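Local coordinates for protein beta-porphyranase A (Bacteroides plebeius, PDB 4AW7) that hydrolyses the sulfated red-seaweed polysaccharide porphyran at beta-D-galactose-(1->4)-alpha-L-galactose-6-sulfate linkages, releasing mostly the sulfated disaccharide, at residues Ser271-Ile276 with Ser314-Ser319; Phe44-Thr49 with Tyr360-Trp365; Leu507-Gly512 with Ile551-Asp556; Ser518-Val523 with Val530-Asn535. All coordinates share one frame; numbering follows the deposited sequence.

Interaction 1: Ser271-Ile276 with Ser314-Ser319; sequences SEFGGI and SIPFVS. With GLA (alpha-D-galactopyranose), chain B; GAL (beta-D-galactopyranose), chain D; L6S (6-O-sulfo-alpha-L-galactopyranose), chain C.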
# COMPACT_ATOMS: atom_id res chain seq x y z
N SER A 271 -2.73 -0.80 -5.68
CA SER A 271 -3.87 -0.42 -6.50
C SER A 271 -5.23 -0.83 -5.94
O SER A 271 -6.25 -0.35 -6.41
CB SER A 271 -3.67 -0.88 -7.96
OG SER A 271 -3.35 -2.25 -8.01
N GLU A 272 -5.22 -1.70 -4.91
CA GLU A 272 -6.38 -1.98 -4.07
C GLU A 272 -5.88 -2.35 -2.68
O GLU A 272 -4.96 -3.13 -2.56
CB GLU A 272 -7.21 -3.17 -4.54
CG GLU A 272 -7.71 -3.11 -5.99
CD GLU A 272 -8.37 -4.40 -6.43
OE1 GLU A 272 -8.78 -5.21 -5.57
OE2 GLU A 272 -8.49 -4.63 -7.64
N PHE A 273 -6.48 -1.80 -1.64
CA PHE A 273 -6.28 -2.33 -0.29
C PHE A 273 -7.58 -2.28 0.51
O PHE A 273 -8.36 -1.34 0.39
CB PHE A 273 -5.11 -1.70 0.47
CG PHE A 273 -5.24 -0.24 0.85
CD1 PHE A 273 -4.88 0.78 -0.05
CD2 PHE A 273 -5.66 0.13 2.12
CE1 PHE A 273 -4.90 2.10 0.34
CE2 PHE A 273 -5.66 1.46 2.50
CZ PHE A 273 -5.30 2.45 1.63
N GLY A 274 -7.81 -3.28 1.33
CA GLY A 274 -9.02 -3.31 2.11
C GLY A 274 -9.23 -4.63 2.82
O GLY A 274 -8.28 -5.32 3.20
N GLY A 275 -10.51 -5.00 2.96
CA GLY A 275 -10.91 -6.22 3.62
C GLY A 275 -11.90 -6.98 2.77
O GLY A 275 -12.66 -6.38 1.98
N ILE A 276 -11.90 -8.29 2.94
CA ILE A 276 -12.86 -9.17 2.28
C ILE A 276 -13.53 -9.97 3.37
O ILE A 276 -12.85 -10.68 4.10
CB ILE A 276 -12.19 -10.11 1.28
CG1 ILE A 276 -11.44 -9.35 0.22
CG2 ILE A 276 -13.27 -10.95 0.57
CD1 ILE A 276 -10.36 -10.18 -0.44
N SER A 314 -1.84 4.78 -3.64
CA SER A 314 -2.56 3.69 -3.02
C SER A 314 -4.04 4.01 -3.11
O SER A 314 -4.44 5.18 -3.10
CB SER A 314 -2.11 3.40 -1.59
OG SER A 314 -2.43 4.42 -0.68
N ILE A 315 -4.87 2.98 -3.19
CA ILE A 315 -6.31 3.12 -3.42
C ILE A 315 -7.09 2.24 -2.46
O ILE A 315 -7.14 1.02 -2.60
CB ILE A 315 -6.70 2.69 -4.85
CG1 ILE A 315 -5.84 3.35 -5.97
CG2 ILE A 315 -8.22 2.94 -5.09
CD1 ILE A 315 -6.05 4.79 -6.19
N PRO A 316 -7.71 2.83 -1.43
CA PRO A 316 -8.66 2.12 -0.59
C PRO A 316 -9.75 1.48 -1.46
O PRO A 316 -10.27 2.14 -2.36
CB PRO A 316 -9.23 3.29 0.28
CG PRO A 316 -8.16 4.30 0.28
CD PRO A 316 -7.63 4.26 -1.08
N PHE A 317 -10.06 0.21 -1.21
CA PHE A 317 -11.05 -0.47 -2.03
C PHE A 317 -12.47 -0.17 -1.58
O PHE A 317 -13.12 -1.00 -0.93
CB PHE A 317 -10.75 -1.96 -2.19
CG PHE A 317 -11.49 -2.58 -3.33
CD1 PHE A 317 -11.07 -2.33 -4.63
CD2 PHE A 317 -12.58 -3.41 -3.14
CE1 PHE A 317 -11.69 -2.92 -5.70
CE2 PHE A 317 -13.18 -4.00 -4.24
CZ PHE A 317 -12.76 -3.74 -5.47
N VAL A 318 -12.90 1.03 -1.92
CA VAL A 318 -14.23 1.56 -1.71
C VAL A 318 -14.46 2.39 -2.98
O VAL A 318 -13.60 3.22 -3.35
CB VAL A 318 -14.36 2.39 -0.43
CG1 VAL A 318 -13.16 3.32 -0.18
CG2 VAL A 318 -15.68 3.20 -0.44
N SER A 319 -15.57 2.15 -3.68
CA SER A 319 -15.77 2.71 -4.98
C SER A 319 -16.78 3.85 -5.02
O SER A 319 -16.46 4.97 -4.63
CB SER A 319 -16.03 1.61 -5.99
OG SER A 319 -17.21 0.90 -5.67
C1 GLA B . -9.36 -8.16 -6.32
C2 GLA B . -10.17 -7.71 -7.55
C3 GLA B . -11.39 -6.90 -7.13
C4 GLA B . -12.14 -7.55 -5.99
C5 GLA B . -11.17 -7.81 -4.83
C6 GLA B . -11.98 -8.19 -3.54
O1 GLA B . -8.54 -7.23 -5.76
O2 GLA B . -9.31 -6.97 -8.47
O3 GLA B . -12.33 -6.82 -8.17
O4 GLA B . -12.74 -8.78 -6.44
O5 GLA B . -10.17 -8.80 -5.36
O6 GLA B . -12.26 -6.94 -2.78
C1 GAL D . -9.36 -8.16 -6.32
C2 GAL D . -10.17 -7.71 -7.55
C3 GAL D . -11.39 -6.90 -7.13
C4 GAL D . -12.14 -7.55 -5.99
C5 GAL D . -11.17 -7.81 -4.83
C6 GAL D . -11.98 -8.19 -3.54
O1 GAL D . -8.22 -8.98 -6.82
O2 GAL D . -9.31 -6.97 -8.47
O3 GAL D . -12.33 -6.82 -8.17
O4 GAL D . -12.74 -8.78 -6.44
O5 GAL D . -10.17 -8.80 -5.36
O6 GAL D . -12.26 -6.94 -2.78
O1S L6S C . -14.84 -0.29 -8.35
O2S L6S C . -17.03 -1.10 -7.60
O3S L6S C . -16.42 -1.10 -9.98
C1 L6S C . -12.06 -5.85 -9.38
C2 L6S C . -12.77 -6.50 -10.54
C3 L6S C . -14.28 -6.51 -10.27
C4 L6S C . -14.77 -5.03 -10.05
C5 L6S C . -13.95 -4.43 -8.91
C6 L6S C . -14.14 -2.89 -8.90
O2 L6S C . -12.25 -7.82 -10.82
O3 L6S C . -15.01 -7.12 -11.35
O4 L6S C . -14.56 -4.31 -11.28
O5 L6S C . -12.53 -4.57 -9.07
O6 L6S C . -15.43 -2.61 -8.40
S1 L6S C . -15.95 -1.18 -8.57
O HOH W 1 -12.39 -3.31 0.89
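Ser271 sends its carbonyl O against CB of Ile315, 3.4 Å away, at the start of a parallel pairing between the last two strands of the catalytic (beta/alpha)8-type barrel, 268-276 and 311-316, joined through helix 293-305. The hydroxyl of Ser271 turns instead to Glu142. Glu272, assigned as the nucleophile, lies alongside Phe317, both side chains pointing the same way. Its carboxylate is turned only 25° from the plane of the aromatic ring, with Glu272 OE1 over one ring face, 3.7 Å from Phe317 CE1. CG sits anti to the carbonyl carbon (chi1 -55°) and the rest of the chain is extended, which carries the carboxylate out to the sugar, where Glu272 OE2 comes within 2.6 Å of galactose O2. Tyr231 OH hydrogen-bonds Glu272 OE1, and Arg69 salt-bridges OE2. Phe273 makes the backbone ladder: its N donates to Ile315 O (3.1 Å) in a rather bent bond, and its O accepts from Phe317 N (2.8 Å). The Phe273 ring, packed between strand and helix 293-305, takes the CA of Pro316 over one face, in a CH-pi contact 14° off the ring normal, while CZ meets Pro316 CG. At Gly275 direct pairing gives way to a water that accepts from its N and donates to Phe317 O. Ile276 and Phe317, with Tyr231, form the subsite -1 pocket that contributes to tolerance of methylated galactose. Beyond the inverse gamma turn centred on Phe317, Ser319 OG donates to sulfate oxygen O2S of the sulfated galactose, 2.8 Å away.

Interaction 2: Phe44-Thr49 with Tyr360-Trp365; sequences FNIHST and YFFELW. With L6S (6-O-sulfo-alpha-L-galactopyranose), chain C.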
# COMPACT_ATOMS: atom_id res chain seq x y z
N PHE A 44 -5.71 9.25 0.15
CA PHE A 44 -7.13 9.51 0.35
C PHE A 44 -7.85 9.58 -0.97
O PHE A 44 -8.10 10.67 -1.51
CB PHE A 44 -7.32 10.75 1.25
CG PHE A 44 -6.59 10.63 2.55
CD1 PHE A 44 -6.89 9.58 3.42
CD2 PHE A 44 -5.51 11.44 2.87
CE1 PHE A 44 -6.16 9.39 4.58
CE2 PHE A 44 -4.82 11.25 4.04
CZ PHE A 44 -5.15 10.22 4.88
N ASN A 45 -8.09 8.40 -1.51
CA ASN A 45 -8.65 8.16 -2.83
C ASN A 45 -9.80 7.19 -2.69
O ASN A 45 -9.90 6.45 -1.72
CB ASN A 45 -7.58 7.57 -3.76
CG ASN A 45 -6.40 8.51 -3.94
OD1 ASN A 45 -6.59 9.69 -4.22
ND2 ASN A 45 -5.16 8.02 -3.77
N ILE A 46 -10.63 7.15 -3.73
CA ILE A 46 -11.61 6.08 -3.91
C ILE A 46 -11.27 5.31 -5.21
O ILE A 46 -10.61 5.82 -6.10
CB ILE A 46 -13.09 6.55 -3.92
CG1 ILE A 46 -13.33 7.68 -4.95
CG2 ILE A 46 -13.50 6.95 -2.55
CD1 ILE A 46 -14.80 8.05 -5.18
N HIS A 47 -11.74 4.07 -5.27
CA HIS A 47 -11.51 3.18 -6.40
C HIS A 47 -12.58 3.45 -7.46
O HIS A 47 -13.55 2.70 -7.61
CB HIS A 47 -11.54 1.71 -5.89
CG HIS A 47 -11.10 0.73 -6.92
ND1 HIS A 47 -11.93 0.29 -7.92
CD2 HIS A 47 -9.89 0.15 -7.16
CE1 HIS A 47 -11.26 -0.53 -8.72
NE2 HIS A 47 -10.01 -0.65 -8.28
N SER A 48 -12.44 4.59 -8.10
CA SER A 48 -13.43 5.14 -9.02
C SER A 48 -12.78 6.14 -9.92
O SER A 48 -11.71 6.70 -9.60
CB SER A 48 -14.49 5.86 -8.18
OG SER A 48 -15.55 6.39 -8.95
N THR A 49 -13.45 6.45 -11.04
CA THR A 49 -13.17 7.69 -11.77
C THR A 49 -14.46 8.48 -12.02
O THR A 49 -14.49 9.37 -12.90
CB THR A 49 -12.43 7.45 -13.09
OG1 THR A 49 -13.22 6.60 -13.93
CG2 THR A 49 -11.06 6.80 -12.86
N TYR A 360 -16.99 7.66 6.89
CA TYR A 360 -16.29 8.02 8.13
C TYR A 360 -14.79 7.78 8.04
O TYR A 360 -14.06 8.44 8.76
CB TYR A 360 -16.88 7.32 9.35
CG TYR A 360 -18.27 7.81 9.71
CD1 TYR A 360 -18.48 9.15 10.03
CD2 TYR A 360 -19.36 6.95 9.78
CE1 TYR A 360 -19.74 9.64 10.37
CE2 TYR A 360 -20.64 7.43 10.14
CZ TYR A 360 -20.81 8.77 10.40
OH TYR A 360 -22.06 9.22 10.74
N PHE A 361 -14.33 6.89 7.17
CA PHE A 361 -12.90 6.78 6.96
C PHE A 361 -12.33 8.11 6.48
O PHE A 361 -11.31 8.59 6.96
CB PHE A 361 -12.58 5.68 5.93
CG PHE A 361 -11.14 5.65 5.52
CD1 PHE A 361 -10.14 5.22 6.38
CD2 PHE A 361 -10.78 6.04 4.25
CE1 PHE A 361 -8.82 5.23 5.98
CE2 PHE A 361 -9.44 6.08 3.85
CZ PHE A 361 -8.45 5.65 4.72
N PHE A 362 -13.03 8.72 5.52
CA PHE A 362 -12.60 9.99 4.98
C PHE A 362 -12.86 11.15 5.95
O PHE A 362 -12.08 12.09 6.03
CB PHE A 362 -13.21 10.20 3.61
CG PHE A 362 -12.81 9.11 2.63
CD1 PHE A 362 -11.56 9.11 2.08
CD2 PHE A 362 -13.68 8.10 2.31
CE1 PHE A 362 -11.18 8.12 1.21
CE2 PHE A 362 -13.30 7.11 1.41
CZ PHE A 362 -12.05 7.13 0.85
N GLU A 363 -13.93 11.08 6.72
CA GLU A 363 -14.17 12.10 7.77
C GLU A 363 -13.00 12.11 8.77
O GLU A 363 -12.49 13.17 9.13
CB GLU A 363 -15.48 11.83 8.49
CG GLU A 363 -15.88 13.01 9.39
CD GLU A 363 -16.31 14.23 8.54
OE1 GLU A 363 -17.20 14.06 7.76
OE2 GLU A 363 -15.75 15.37 8.63
N LEU A 364 -12.56 10.92 9.18
CA LEU A 364 -11.52 10.81 10.18
C LEU A 364 -10.25 11.55 9.74
O LEU A 364 -9.56 12.16 10.56
CB LEU A 364 -11.19 9.31 10.40
CG LEU A 364 -10.04 8.93 11.31
CD1 LEU A 364 -10.38 9.36 12.75
CD2 LEU A 364 -9.74 7.45 11.24
N TRP A 365 -9.93 11.43 8.46
CA TRP A 365 -8.72 11.99 7.90
C TRP A 365 -8.90 13.34 7.22
O TRP A 365 -7.97 13.89 6.65
CB TRP A 365 -8.09 10.98 6.93
CG TRP A 365 -7.57 9.76 7.65
CD1 TRP A 365 -8.17 8.55 7.76
CD2 TRP A 365 -6.36 9.68 8.41
NE1 TRP A 365 -7.42 7.72 8.53
CE2 TRP A 365 -6.29 8.39 8.94
CE3 TRP A 365 -5.32 10.56 8.64
CZ2 TRP A 365 -5.20 7.96 9.70
CZ3 TRP A 365 -4.24 10.13 9.42
CH2 TRP A 365 -4.20 8.82 9.90
O1S L6S C . -14.84 -0.29 -8.35
O2S L6S C . -17.03 -1.10 -7.60
O3S L6S C . -16.42 -1.10 -9.98
C1 L6S C . -12.06 -5.85 -9.38
C2 L6S C . -12.77 -6.50 -10.54
C3 L6S C . -14.28 -6.51 -10.27
C4 L6S C . -14.77 -5.03 -10.05
C5 L6S C . -13.95 -4.43 -8.91
C6 L6S C . -14.14 -2.89 -8.90
O2 L6S C . -12.25 -7.82 -10.82
O3 L6S C . -15.01 -7.12 -11.35
O4 L6S C . -14.56 -4.31 -11.28
O5 L6S C . -12.53 -4.57 -9.07
O6 L6S C . -15.43 -2.61 -8.40
S1 L6S C . -15.95 -1.18 -8.57
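Phe44 lays the CE1-CZ side of its ring over one face of the Trp365 indole. CE1 stands 3.4 Å from Trp365 CG, and CZ is offset toward the indole rim. The two planes are 27° apart but slid past one another, so overlap with the five-membered ring is slight and the contact is less a full stack than one ring border resting on a face. The other end of the same hydrophobic patch is built by Phe362, whose CZ reaches the CG2 branch of Ile46 at 3.7 Å, the two side chains crossing at about a right angle. CG of Phe362 is anti to its carbonyl carbon (chi1 -59°), which sends the ring from the helix toward segment 44-49. There its edge faces the main chain, with Phe362 CZ 3.4 Å from Asn45 O, a buried carbonyl oxygen that has no hydrogen-bonding partner. Phe361 completes the first shell more loosely: its CE2 approaches Phe44 near the plane of that ring, and its CD2 sits over the centre of the Phe362 ring.

Further out, Asn298 of helix 293-305 accepts from Trp365 NE1, while Leu301 of that helix packs on both Phe44 and Trp365. Asn45 ND2 turns away to Ser314 O, tying segment 44-49 to strand 311-316. His47, held at NE2 by Arg69, donates from ND1 to sulfate oxygen O1S of the sulfated galactose (3.0 Å). The arrangement thus packs helix 359-365 against the short, weakly bonded first strand (45-46) of the (beta/alpha)8-type barrel; the chain beyond this strand carries His47 into the substrate site.

Interaction 3: Leu507-Gly512 with Ile551-Asp556; sequences LRMSIG and IEVPFD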
# COMPACT_ATOMS: atom_id res chain seq x y z
N LEU A 507 16.54 -2.69 12.38
CA LEU A 507 16.61 -3.70 11.34
C LEU A 507 15.18 -4.17 11.03
O LEU A 507 14.44 -4.54 11.95
CB LEU A 507 17.44 -4.89 11.84
CG LEU A 507 17.42 -6.14 10.96
CD1 LEU A 507 18.11 -5.94 9.64
CD2 LEU A 507 18.00 -7.30 11.77
N ARG A 508 14.82 -4.16 9.74
CA ARG A 508 13.55 -4.75 9.29
C ARG A 508 13.90 -6.14 8.79
O ARG A 508 14.41 -6.30 7.67
CB ARG A 508 12.99 -3.90 8.18
CG ARG A 508 12.68 -2.47 8.57
CD ARG A 508 12.20 -1.65 7.42
NE ARG A 508 10.96 -2.11 6.79
CZ ARG A 508 9.75 -1.78 7.16
NH1 ARG A 508 9.53 -0.97 8.16
NH2 ARG A 508 8.74 -2.28 6.46
N MET A 509 13.64 -7.14 9.63
CA MET A 509 14.02 -8.52 9.35
C MET A 509 12.78 -9.28 8.90
O MET A 509 11.89 -9.51 9.72
CB MET A 509 14.58 -9.14 10.63
CG MET A 509 14.87 -10.60 10.56
SD MET A 509 15.47 -11.38 12.05
CE MET A 509 14.02 -11.25 13.09
N SER A 510 12.74 -9.67 7.63
CA SER A 510 11.61 -10.42 7.10
C SER A 510 11.97 -11.88 6.95
O SER A 510 13.02 -12.19 6.35
CB SER A 510 11.08 -9.82 5.80
OG SER A 510 10.55 -8.50 5.96
N ILE A 511 11.07 -12.72 7.47
CA ILE A 511 11.27 -14.17 7.46
C ILE A 511 9.99 -14.85 7.02
O ILE A 511 8.89 -14.41 7.31
CB ILE A 511 11.76 -14.72 8.83
CG1 ILE A 511 10.76 -14.42 9.92
CG2 ILE A 511 13.15 -14.15 9.16
CD1 ILE A 511 11.11 -15.07 11.31
N GLY A 512 10.18 -15.96 6.30
CA GLY A 512 9.11 -16.92 5.99
C GLY A 512 9.55 -18.25 6.55
O GLY A 512 10.55 -18.82 6.10
N ILE A 551 9.75 -8.38 11.18
CA ILE A 551 9.91 -8.11 12.60
C ILE A 551 10.95 -7.02 12.72
O ILE A 551 12.08 -7.18 12.26
CB ILE A 551 10.32 -9.39 13.36
CG1 ILE A 551 9.27 -10.49 13.20
CG2 ILE A 551 10.55 -9.08 14.85
CD1 ILE A 551 9.70 -11.87 13.69
N GLU A 552 10.57 -5.90 13.34
CA GLU A 552 11.54 -4.83 13.56
C GLU A 552 12.41 -5.11 14.75
O GLU A 552 11.94 -5.58 15.79
CB GLU A 552 10.83 -3.53 13.88
CG GLU A 552 10.00 -2.99 12.79
CD GLU A 552 9.15 -1.81 13.26
OE1 GLU A 552 8.17 -1.97 14.09
OE2 GLU A 552 9.51 -0.70 12.79
N VAL A 553 13.69 -4.80 14.61
CA VAL A 553 14.65 -4.96 15.71
C VAL A 553 15.31 -3.58 15.91
O VAL A 553 16.29 -3.27 15.23
CB VAL A 553 15.67 -6.03 15.38
CG1 VAL A 553 16.67 -6.18 16.53
CG2 VAL A 553 14.99 -7.34 15.03
N PRO A 554 14.73 -2.75 16.81
CA PRO A 554 15.38 -1.46 17.09
C PRO A 554 16.70 -1.63 17.79
O PRO A 554 16.87 -2.56 18.54
CB PRO A 554 14.39 -0.72 17.97
CG PRO A 554 13.21 -1.58 18.15
CD PRO A 554 13.45 -2.90 17.53
N PHE A 555 17.64 -0.75 17.52
CA PHE A 555 18.91 -0.81 18.23
C PHE A 555 19.54 0.58 18.24
O PHE A 555 19.11 1.48 17.54
CB PHE A 555 19.83 -1.87 17.60
CG PHE A 555 20.20 -1.59 16.17
CD1 PHE A 555 21.24 -0.74 15.84
CD2 PHE A 555 19.47 -2.16 15.12
CE1 PHE A 555 21.55 -0.47 14.54
CE2 PHE A 555 19.79 -1.89 13.82
CZ PHE A 555 20.82 -1.04 13.51
N ASP A 556 20.58 0.74 19.04
CA ASP A 556 21.24 2.04 19.17
C ASP A 556 21.94 2.41 17.86
O ASP A 556 22.82 1.70 17.36
CB ASP A 556 22.23 1.98 20.33
CG ASP A 556 22.67 3.34 20.82
OD1 ASP A 556 22.75 4.27 20.01
OD2 ASP A 556 22.96 3.44 22.05
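Leu507 and Val553 exchange two backbone hydrogen bonds, as do Met509 and Ile551, making two hydrogen-bonded pairs of an antiparallel ladder with Arg508 and Glu552 as the non-hydrogen-bonded pair between them. Leu507 N lies 2.9 Å from Val553 O, and Ile551 N 2.8 Å from Met509 O. A CA-H...O contact from Glu552 CA to Leu507 O, 3.3 Å long, links the middle pair to the Leu507-Val553 pair. The strand directions differ by 152°, the usual twist of neighbouring antiparallel strands.

Apolar contacts gather on the face bearing Leu507, Met509, Ile551 and Val553. Met509 lies alongside Ile551 and points the same way; its chain is extended as far as SD and then bends (chi3 68°), bringing CE to 4.1 Å from Ile551 CB. Leu507 and Val553 meet through their CB atoms, and Ile511 CD1 reaches Ile551 CD1 at 4.2 Å. At the far end Phe555 turns a ring edge to the backbone, with CE2 3.6 Å from Leu507 N.

Charged groups occupy the face of Arg508 and Glu552. Arg508 reaches Asp252 through NE and Glu248 through NH2, forming a salt bridge with each, and these two carboxylates probably stabilise its buried charge.

Within the C-terminal beta-domain, strand 546-555 is the outermost strand of a five-stranded sheet and 503-514 its inner neighbour, flanked on the other side by 577-589. Helix 245-262 of the catalytic domain lies against the charged face.

Interaction 4: Ser518-Val523 with Val530-Asn535; sequences SKKPVV and VSVPDN. With CA (calcium ion), chain E.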
# COMPACT_ATOMS: atom_id res chain seq x y z
N SER A 518 11.69 -20.86 15.12
CA SER A 518 12.08 -19.73 15.94
C SER A 518 11.95 -18.39 15.19
O SER A 518 12.38 -18.27 14.05
CB SER A 518 13.53 -19.92 16.36
OG SER A 518 13.96 -18.85 17.18
N LYS A 519 11.44 -17.40 15.92
CA LYS A 519 11.43 -16.02 15.46
C LYS A 519 12.41 -15.15 16.27
O LYS A 519 12.32 -13.91 16.23
CB LYS A 519 10.04 -15.43 15.57
CG LYS A 519 9.01 -16.17 14.73
CD LYS A 519 7.67 -15.65 15.05
CE LYS A 519 6.58 -16.23 14.20
NZ LYS A 519 6.31 -17.68 14.40
N LYS A 520 13.36 -15.81 16.95
CA LYS A 520 14.30 -15.18 17.90
C LYS A 520 15.70 -15.58 17.58
O LYS A 520 16.40 -16.22 18.38
CB LYS A 520 13.98 -15.62 19.32
CG LYS A 520 12.75 -14.99 19.79
CD LYS A 520 13.00 -13.59 20.37
CE LYS A 520 13.29 -13.65 21.86
NZ LYS A 520 13.47 -12.31 22.51
N PRO A 521 16.17 -15.19 16.40
CA PRO A 521 17.57 -15.42 16.12
C PRO A 521 18.45 -14.55 17.02
O PRO A 521 17.97 -13.57 17.62
CB PRO A 521 17.73 -14.94 14.67
CG PRO A 521 16.70 -13.85 14.53
CD PRO A 521 15.53 -14.36 15.36
N VAL A 522 19.72 -14.93 17.12
CA VAL A 522 20.72 -14.01 17.61
C VAL A 522 20.98 -13.02 16.46
O VAL A 522 21.21 -13.44 15.31
CB VAL A 522 22.00 -14.74 18.04
CG1 VAL A 522 23.12 -13.71 18.32
CG2 VAL A 522 21.72 -15.66 19.26
N VAL A 523 20.98 -11.73 16.78
CA VAL A 523 21.22 -10.67 15.79
C VAL A 523 22.40 -9.81 16.26
O VAL A 523 22.37 -9.31 17.39
CB VAL A 523 19.98 -9.78 15.60
CG1 VAL A 523 20.25 -8.58 14.67
CG2 VAL A 523 18.78 -10.58 15.09
N VAL A 530 22.29 -7.59 19.75
CA VAL A 530 21.19 -6.76 20.18
C VAL A 530 19.95 -7.61 20.48
O VAL A 530 19.80 -8.69 19.94
CB VAL A 530 20.87 -5.68 19.14
CG1 VAL A 530 22.09 -4.79 18.90
CG2 VAL A 530 20.40 -6.29 17.81
N SER A 531 19.12 -7.11 21.38
CA SER A 531 17.85 -7.72 21.77
C SER A 531 16.84 -7.81 20.60
O SER A 531 16.67 -6.83 19.88
CB SER A 531 17.28 -6.84 22.90
OG SER A 531 16.14 -7.39 23.52
N VAL A 532 16.25 -8.98 20.38
CA VAL A 532 15.18 -9.16 19.39
C VAL A 532 13.84 -9.10 20.13
O VAL A 532 13.57 -9.87 21.04
CB VAL A 532 15.30 -10.48 18.56
CG1 VAL A 532 14.10 -10.67 17.66
CG2 VAL A 532 16.63 -10.55 17.78
N PRO A 533 12.95 -8.20 19.73
CA PRO A 533 11.64 -8.14 20.39
C PRO A 533 10.80 -9.42 20.24
O PRO A 533 10.90 -10.14 19.24
CB PRO A 533 10.94 -6.97 19.68
CG PRO A 533 12.02 -6.20 19.06
CD PRO A 533 13.10 -7.16 18.71
N ASP A 534 9.94 -9.63 21.20
CA ASP A 534 8.92 -10.69 21.14
C ASP A 534 7.74 -10.34 20.29
O ASP A 534 7.11 -11.24 19.77
CB ASP A 534 8.45 -11.07 22.57
CG ASP A 534 9.60 -11.49 23.48
OD1 ASP A 534 10.39 -12.33 23.04
OD2 ASP A 534 9.72 -10.97 24.62
N ASN A 535 7.49 -9.06 20.11
CA ASN A 535 6.31 -8.51 19.45
C ASN A 535 6.69 -7.90 18.12
O ASN A 535 7.82 -7.47 17.90
CB ASN A 535 5.70 -7.44 20.38
CG ASN A 535 4.30 -7.03 19.97
OD1 ASN A 535 3.63 -7.73 19.20
ND2 ASN A 535 3.84 -5.92 20.51
CA CA E . 1.71 -7.79 17.74
O HOH W 2 10.43 -12.48 17.79
O HOH W 3 20.47 -11.25 19.73
O HOH W 4 -0.67 -8.17 18.17
O HOH W 5 1.45 -9.40 19.67
O HOH W 6 2.96 -9.81 17.27
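Lys520 reaches across to the opposite segment and grips it with two hydrogen bonds from NZ, one to Val532 O (2.9 Å) and one to Asp534 OD1 (3.1 Å), the latter part of a salt bridge. The carbonyl is met in its own plane, whereas the carboxylate oxygen is approached from above its plane. Bends at chi2 (-85°) and chi3 (-90°) curl the lysine chain so that its ammonium lands between these acceptors. A water linking Lys519 O to Pro533 O bridges the main chains nearby. On the Lys520 side, an ST turn, in which Ser518 OG accepts from Lys520 N, shapes the backbone.

The segments border the hairpin of strands 522-525 and 528-530, at the edge of a four-stranded antiparallel sheet in the C-terminal beta-domain. Here Val530 N donates to Val523 O (2.9 Å), and a second water joins Val523 N to Val530 O.

Val532 points toward segment 518-523: CG1 nears Lys520 CD, and CG2 presses on Val523 CG2 at 3.4 Å, tighter than usual for methyl groups, and also approaches Pro521 O. Val523 CG1 meets Val530 CG2 more loosely. Past Asp534, Asn535 OD1 binds calcium at 2.4 Å, alongside three waters and ligands including Asp381, Trp536 and Gly538.

From the N terminus, segment 44-49 comes first, and interaction 2 closes a loop of some 310 residues when helix 359-365 returns to it. Interaction 1 falls wholly within that span, pairing neighbouring strands of the same parallel sheet; the two touch through Val318 O and His47 N, and both reach the sulfated galactose. Only after this catalytic part is complete does the chain open interaction 3, which in turn encloses interaction 4, a much shorter hairpin-like closure. These two touch as well, Met509 against Pro521 and Leu507 against Val523, joining two sheets of the C-terminal domain. Interactions 1 and 3 have centres about 27 Å apart.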